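Local atomic coordinates of oxidoreductase NdmD (Pseudomonas putida, PDB entry 6ICM), a protein that oxidises NADH and passes the electrons to NdmA and NdmB, which carry out N-demethylation steps in caffeine degradation. Residues Ser19-Gln23 with Ile71-Val75; Tyr2-Lys8 with Lys81-Leu87. One frame throughout, in Å; residues are numbered along the deposited sequence.

Contact 1: residues Ser19-Gln23 with Ile71-Val75; sequences STLLQ and IMPCV. With FES (Fe2/s2 (inorganic) cluster), chain K.
Leu22, in the first turn of helix 21-27, meets Pro73 and Cys74 on the loop that carries the last cysteine ligand of a plant-type [2Fe-2S] ferredoxin domain. Pro73 O accepts from Leu22 N at 3.1 Å, a bent bond (140° at the hydrogen) whose donor sits above the carbonyl plane; amides of a first helical turn have no partner one turn earlier, so an outside carbonyl suits this one. Around it the packing is apolar. Leu21 lays CG against Pro73 CB at 3.6 Å and extends CD2 to Ile71 CD1, while Leu22 sends CD2 to Cys74 CB at 3.9 Å. Both leucines hold CG anti to the backbone N (175° and 177°), which carries their branches towards the loop. Cys74 holds SG between its backbone N and carbonyl carbon, from where SG binds the iron FE2 at 2.2 Å; Cys44 also binds the cluster. Further out, Thr20 sets the helix start, its CG2 facing Cys74 O. With an alanine here OG1 and CG2 are gone; Gln23 N would probably be left without its cap and a gap opened beside Cys74 O. Threonine suits this N-cap because its hydroxyl reaches forward: Gln23 N donates to Thr20 OG1 at 3.0 Å.

Contact 2: residues Tyr2-Lys8 with Lys81-Leu87; sequences YEVELKK and KKIVLDL
Tyr2 and Lys81 meet at the starting end of the two strands, where the lysine chain, bent at its second and third torsions, brings CE to Tyr2 CE1 at 3.4 Å and its ammonium obliquely to the ring. At this exposed margin the charge can face solvent while the ring offers the chain a surface. Glu3 follows, buried, with OE1 against the CG2 methyl of Ile83 and its side chain also touching Cys78. Val4 N then makes the straightest backbone bond of the pair, to Lys81 O at 2.9 Å (166°), and Val4 O accepts a weak bond from Ile83 N. Glu5 lies beside Ile83, pointing the same way; its OE1 is 3.5 Å from Ile83 CG2, and Phe13 of the neighbouring strand touches its side chain. This is the parallel pairing of the N- and C-terminal strands characteristic of the ferredoxin beta-grasp fold: strand 3-6 is central, flanked by 82-85 and by the antiparallel 13-15, and the two parallel strands cross at -29°. Leu6 turns to the face opposite Glu5, where its CB meets Val84 CG2 at 3.7 Å and its CD1 meets CE of Lys82, which bends only at its last torsion, bringing NZ near Val4 CG1. Valine suits the strand with its branched CB and turns both methyls to Leu6 CB. The backbone ladder goes on with a weak bond from Leu85 N to Leu6 O. At Lys7 a CA-H...O contact to Leu85 O (3.3 Å) takes over, and its long carbon chain, buried, packs on Val30. Lys8 extends past the strand end: its CG lies near Leu87 O, and NZ makes a long salt bridge of 3.9 Å to Asp86 OD1, the centre of an inverse gamma turn being this aspartate.

The centres of the two contacts lie about 12 Å apart within the ferredoxin domain, the C-terminal part of the longer NdmD protein. Along the chain, contact 1 is nested inside the loop that contact 2 closes: strand 3-6 comes first, then helix 21-27, the loop 71-75 and strand 82-85. Contact 2 thus joins the two ends of the domain in a sheet, and contact 1 fixes the helix against the cluster loop. They touch directly, Leu21 CD1 packing on Glu5 OE1 at 3.3 Å and Ile71 CD1 on Ile83 CD1 at 4.2 Å. The sheet face bearing Glu5 and Ile83 thus packs on Leu21 and Ile71, next to the loop bearing Cys74.

Contact 1: residues Ser19-Gln23 with Ile71-Val75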
loop_
_atom_site.group_PDB
_atom_site.type_symbol
_atom_site.label_atom_id
_atom_site.label_comp_id
_atom_site.label_asym_id
_atom_site.label_seq_id
_atom_site.Cartn_x
_atom_site.Cartn_y
_atom_site.Cartn_z
ATOM N N SER D 19 -46.773 -39.137 -21.049
ATOM C CA SER D 19 -45.556 -38.463 -21.485
ATOM C C SER D 19 -45.780 -36.974 -21.736
ATOM O O SER D 19 -46.869 -36.549 -22.142
ATOM C CB SER D 19 -45.010 -39.097 -22.767
ATOM O OG SER D 19 -44.775 -40.479 -22.611
ATOM N N THR D 20 -44.728 -36.185 -21.499
ATOM C CA THR D 20 -44.674 -34.837 -22.039
ATOM C C THR D 20 -44.465 -34.913 -23.538
ATOM O O THR D 20 -43.766 -35.794 -24.042
ATOM C CB THR D 20 -43.523 -34.010 -21.446
ATOM O OG1 THR D 20 -42.316 -34.775 -21.443
ATOM C CG2 THR D 20 -43.834 -33.566 -20.032
ATOM N N LEU D 21 -45.069 -33.968 -24.255
ATOM C CA LEU D 21 -44.743 -33.793 -25.666
ATOM C C LEU D 21 -43.236 -33.804 -25.874
ATOM O O LEU D 21 -42.736 -34.413 -26.824
ATOM C CB LEU D 21 -45.349 -32.488 -26.182
ATOM C CG LEU D 21 -45.038 -32.061 -27.606
ATOM C CD1 LEU D 21 -45.153 -33.233 -28.559
ATOM C CD2 LEU D 21 -46.008 -30.986 -27.995
ATOM N N LEU D 22 -42.490 -33.183 -24.957
ATOM C CA LEU D 22 -41.038 -33.162 -25.079
ATOM C C LEU D 22 -40.458 -34.571 -24.994
ATOM O O LEU D 22 -39.613 -34.958 -25.808
ATOM C CB LEU D 22 -40.447 -32.260 -23.999
ATOM C CG LEU D 22 -38.922 -32.223 -23.981
ATOM C CD1 LEU D 22 -38.390 -31.582 -25.261
ATOM C CD2 LEU D 22 -38.418 -31.503 -22.733
ATOM N N GLN D 23 -40.905 -35.358 -24.016
ATOM C CA GLN D 23 -40.351 -36.698 -23.855
ATOM C C GLN D 23 -40.713 -37.588 -25.038
ATOM O O GLN D 23 -39.862 -38.335 -25.548
ATOM C CB GLN D 23 -40.835 -37.311 -22.541
ATOM C CG GLN D 23 -39.768 -37.302 -21.462
ATOM C CD GLN D 23 -38.485 -37.967 -21.929
ATOM O OE1 GLN D 23 -38.514 -38.984 -22.630
ATOM N NE2 GLN D 23 -37.349 -37.386 -21.556
ATOM N N ILE D 71 -45.298 -23.424 -29.144
ATOM C CA ILE D 71 -45.638 -24.312 -28.038
ATOM C C ILE D 71 -44.353 -24.647 -27.300
ATOM O O ILE D 71 -43.281 -24.749 -27.902
ATOM C CB ILE D 71 -46.363 -25.601 -28.516
ATOM C CG1 ILE D 71 -46.906 -26.371 -27.312
ATOM C CG2 ILE D 71 -45.423 -26.514 -29.315
ATOM C CD1 ILE D 71 -47.701 -27.577 -27.644
ATOM N N MET D 72 -44.462 -24.809 -25.980
ATOM C CA MET D 72 -43.363 -25.243 -25.134
ATOM C C MET D 72 -43.617 -26.702 -24.769
ATOM O O MET D 72 -44.447 -26.988 -23.887
ATOM C CB MET D 72 -43.275 -24.368 -23.879
ATOM C CG MET D 72 -43.512 -22.880 -24.146
ATOM S SD MET D 72 -42.290 -22.103 -25.246
ATOM C CE MET D 72 -40.796 -22.665 -24.428
ATOM N N PRO D 73 -42.969 -27.660 -25.435
ATOM C CA PRO D 73 -43.341 -29.072 -25.246
ATOM C C PRO D 73 -43.038 -29.627 -23.875
ATOM O O PRO D 73 -43.590 -30.680 -23.525
ATOM C CB PRO D 73 -42.526 -29.799 -26.322
ATOM C CG PRO D 73 -41.501 -28.820 -26.769
ATOM C CD PRO D 73 -42.105 -27.472 -26.606
ATOM N N CYS D 74 -42.192 -28.972 -23.087
ATOM C CA CYS D 74 -41.851 -29.526 -21.788
ATOM C C CYS D 74 -43.045 -29.563 -20.848
ATOM O O CYS D 74 -43.050 -30.383 -19.920
ATOM C CB CYS D 74 -40.722 -28.720 -21.152
ATOM S SG CYS D 74 -41.162 -26.999 -20.819
ATOM N N VAL D 75 -44.048 -28.694 -21.055
ATOM C CA VAL D 75 -45.142 -28.572 -20.095
ATOM C C VAL D 75 -46.485 -28.427 -20.793
ATOM O O VAL D 75 -47.532 -28.624 -20.170
ATOM C CB VAL D 75 -44.919 -27.395 -19.119
ATOM C CG1 VAL D 75 -43.599 -27.528 -18.369
ATOM C CG2 VAL D 75 -45.011 -26.043 -19.827
HETATM FE FE1 FES K . -37.240 -24.439 -20.642
HETATM FE FE2 FES K . -39.536 -25.943 -21.939
HETATM S S1 FES K . -37.442 -26.430 -21.523
HETATM S S2 FES K . -39.328 -23.940 -21.032
#

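Contact 2: residues Tyr2-Lys8 with Lys81-Leu87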
loop_
_atom_site.group_PDB
_atom_site.type_symbol
_atom_site.label_atom_id
_atom_site.label_comp_id
_atom_site.label_asym_id
_atom_site.label_seq_id
_atom_site.Cartn_x
_atom_site.Cartn_y
_atom_site.Cartn_z
ATOM N N TYR D 2 -54.834 -39.015 -26.157
ATOM C CA TYR D 2 -53.770 -39.463 -27.050
ATOM C C TYR D 2 -53.719 -38.513 -28.242
ATOM O O TYR D 2 -54.765 -38.041 -28.696
ATOM C CB TYR D 2 -53.972 -40.920 -27.517
ATOM C CG TYR D 2 -55.415 -41.339 -27.844
ATOM C CD1 TYR D 2 -56.081 -40.840 -28.974
ATOM C CD2 TYR D 2 -56.107 -42.247 -27.026
ATOM C CE1 TYR D 2 -57.393 -41.229 -29.277
ATOM C CE2 TYR D 2 -57.422 -42.640 -27.322
ATOM C CZ TYR D 2 -58.057 -42.122 -28.444
ATOM O OH TYR D 2 -59.347 -42.501 -28.741
ATOM N N GLU D 3 -52.505 -38.229 -28.739
ATOM C CA GLU D 3 -52.315 -37.288 -29.841
ATOM C C GLU D 3 -51.200 -37.762 -30.771
ATOM O O GLU D 3 -50.213 -38.348 -30.319
ATOM C CB GLU D 3 -52.013 -35.853 -29.326
ATOM C CG GLU D 3 -51.305 -35.742 -27.945
ATOM C CD GLU D 3 -50.307 -34.572 -27.858
ATOM O OE1 GLU D 3 -50.120 -33.864 -28.869
ATOM O OE2 GLU D 3 -49.702 -34.357 -26.781
ATOM N N VAL D 4 -51.379 -37.523 -32.068
ATOM C CA VAL D 4 -50.386 -37.862 -33.096
ATOM C C VAL D 4 -49.670 -36.562 -33.476
ATOM O O VAL D 4 -50.077 -35.482 -33.067
ATOM C CB VAL D 4 -51.052 -38.522 -34.359
ATOM C CG1 VAL D 4 -50.033 -39.134 -35.318
ATOM C CG2 VAL D 4 -52.089 -39.570 -33.987
ATOM N N GLU D 5 -48.631 -36.664 -34.314
ATOM C CA GLU D 5 -48.071 -35.432 -34.866
ATOM C C GLU D 5 -47.090 -35.672 -36.010
ATOM O O GLU D 5 -46.383 -36.688 -36.044
ATOM C CB GLU D 5 -47.359 -34.660 -33.793
ATOM C CG GLU D 5 -46.110 -35.260 -33.460
ATOM C CD GLU D 5 -45.828 -34.973 -32.003
ATOM O OE1 GLU D 5 -46.621 -34.204 -31.402
ATOM O OE2 GLU D 5 -44.847 -35.547 -31.428
ATOM N N LEU D 6 -46.959 -34.641 -36.861
ATOM C CA LEU D 6 -46.323 -34.664 -38.180
ATOM C C LEU D 6 -45.158 -33.672 -38.168
ATOM O O LEU D 6 -44.907 -33.015 -37.160
ATOM C CB LEU D 6 -47.387 -34.325 -39.267
ATOM C CG LEU D 6 -47.603 -34.756 -40.740
ATOM C CD1 LEU D 6 -49.036 -34.398 -41.148
ATOM C CD2 LEU D 6 -46.619 -34.157 -41.767
ATOM N N LYS D 7 -44.437 -33.554 -39.295
ATOM C CA LYS D 7 -43.346 -32.581 -39.438
ATOM C C LYS D 7 -43.179 -32.145 -40.898
ATOM O O LYS D 7 -43.809 -32.683 -41.813
ATOM C CB LYS D 7 -42.003 -33.147 -38.951
ATOM C CG LYS D 7 -42.001 -33.937 -37.670
ATOM C CD LYS D 7 -41.596 -33.099 -36.538
ATOM C CE LYS D 7 -40.760 -33.931 -35.621
ATOM N NZ LYS D 7 -39.635 -34.556 -36.387
ATOM N N LYS D 8 -42.295 -31.160 -41.120
ATOM C CA LYS D 8 -41.676 -30.927 -42.429
ATOM C C LYS D 8 -40.643 -31.989 -42.802
ATOM O O LYS D 8 -40.029 -31.890 -43.873
ATOM C CB LYS D 8 -40.948 -29.594 -42.458
ATOM C CG LYS D 8 -39.506 -29.715 -41.931
ATOM C CD LYS D 8 -38.646 -28.499 -42.238
ATOM C CE LYS D 8 -38.933 -27.303 -41.347
ATOM N NZ LYS D 8 -37.898 -26.261 -41.610
ATOM N N LYS D 81 -56.408 -33.643 -31.816
ATOM C CA LYS D 81 -55.972 -35.019 -31.951
ATOM C C LYS D 81 -54.669 -35.137 -32.722
ATOM O O LYS D 81 -53.884 -36.061 -32.472
ATOM C CB LYS D 81 -57.073 -35.838 -32.632
ATOM C CG LYS D 81 -56.982 -37.347 -32.419
ATOM C CD LYS D 81 -57.031 -37.732 -30.940
ATOM C CE LYS D 81 -58.414 -38.202 -30.510
ATOM N NZ LYS D 81 -58.481 -38.447 -29.037
ATOM N N LYS D 82 -54.423 -34.215 -33.647
ATOM C CA LYS D 82 -53.154 -34.110 -34.347
ATOM C C LYS D 82 -52.574 -32.718 -34.119
ATOM O O LYS D 82 -53.307 -31.760 -33.850
ATOM C CB LYS D 82 -53.315 -34.366 -35.856
ATOM C CG LYS D 82 -52.063 -34.907 -36.525
ATOM C CD LYS D 82 -52.165 -34.890 -38.046
ATOM C CE LYS D 82 -51.066 -35.737 -38.689
ATOM N NZ LYS D 82 -51.350 -37.205 -38.566
ATOM N N ILE D 83 -51.250 -32.620 -34.223
ATOM C CA ILE D 83 -50.521 -31.353 -34.135
ATOM C C ILE D 83 -49.306 -31.456 -35.046
ATOM O O ILE D 83 -48.605 -32.466 -35.029
ATOM C CB ILE D 83 -50.095 -31.027 -32.679
ATOM C CG1 ILE D 83 -49.111 -29.844 -32.637
ATOM C CG2 ILE D 83 -49.513 -32.261 -31.972
ATOM C CD1 ILE D 83 -48.580 -29.514 -31.258
ATOM N N VAL D 84 -49.041 -30.437 -35.856
ATOM C CA VAL D 84 -47.890 -30.503 -36.758
ATOM C C VAL D 84 -46.876 -29.443 -36.358
ATOM O O VAL D 84 -47.189 -28.244 -36.344
ATOM C CB VAL D 84 -48.299 -30.346 -38.227
ATOM C CG1 VAL D 84 -47.094 -30.581 -39.119
ATOM C CG2 VAL D 84 -49.384 -31.323 -38.558
ATOM N N LEU D 85 -45.666 -29.890 -36.038
ATOM C CA LEU D 85 -44.562 -29.007 -35.697
ATOM C C LEU D 85 -43.669 -28.821 -36.909
ATOM O O LEU D 85 -43.345 -29.789 -37.600
ATOM C CB LEU D 85 -43.737 -29.557 -34.534
ATOM C CG LEU D 85 -44.488 -30.207 -33.381
ATOM C CD1 LEU D 85 -43.457 -30.691 -32.392
ATOM C CD2 LEU D 85 -45.451 -29.243 -32.738
ATOM N N ASP D 86 -43.257 -27.581 -37.141
ATOM C CA ASP D 86 -42.532 -27.197 -38.346
ATOM C C ASP D 86 -41.033 -27.447 -38.119
ATOM O O ASP D 86 -40.217 -26.531 -37.959
ATOM C CB ASP D 86 -42.870 -25.753 -38.692
ATOM C CG ASP D 86 -42.166 -25.251 -39.936
ATOM O OD1 ASP D 86 -41.690 -26.079 -40.749
ATOM O OD2 ASP D 86 -42.088 -24.008 -40.089
ATOM N N LEU D 87 -40.686 -28.740 -38.101
ATOM C CA LEU D 87 -39.312 -29.183 -37.827
ATOM C C LEU D 87 -38.836 -30.345 -38.706
ATOM O O LEU D 87 -39.626 -31.204 -39.099
ATOM C CB LEU D 87 -39.169 -29.578 -36.346
ATOM C CG LEU D 87 -39.005 -28.443 -35.325
ATOM C CD1 LEU D 87 -39.236 -28.967 -33.944
ATOM C CD2 LEU D 87 -37.629 -27.783 -35.405
#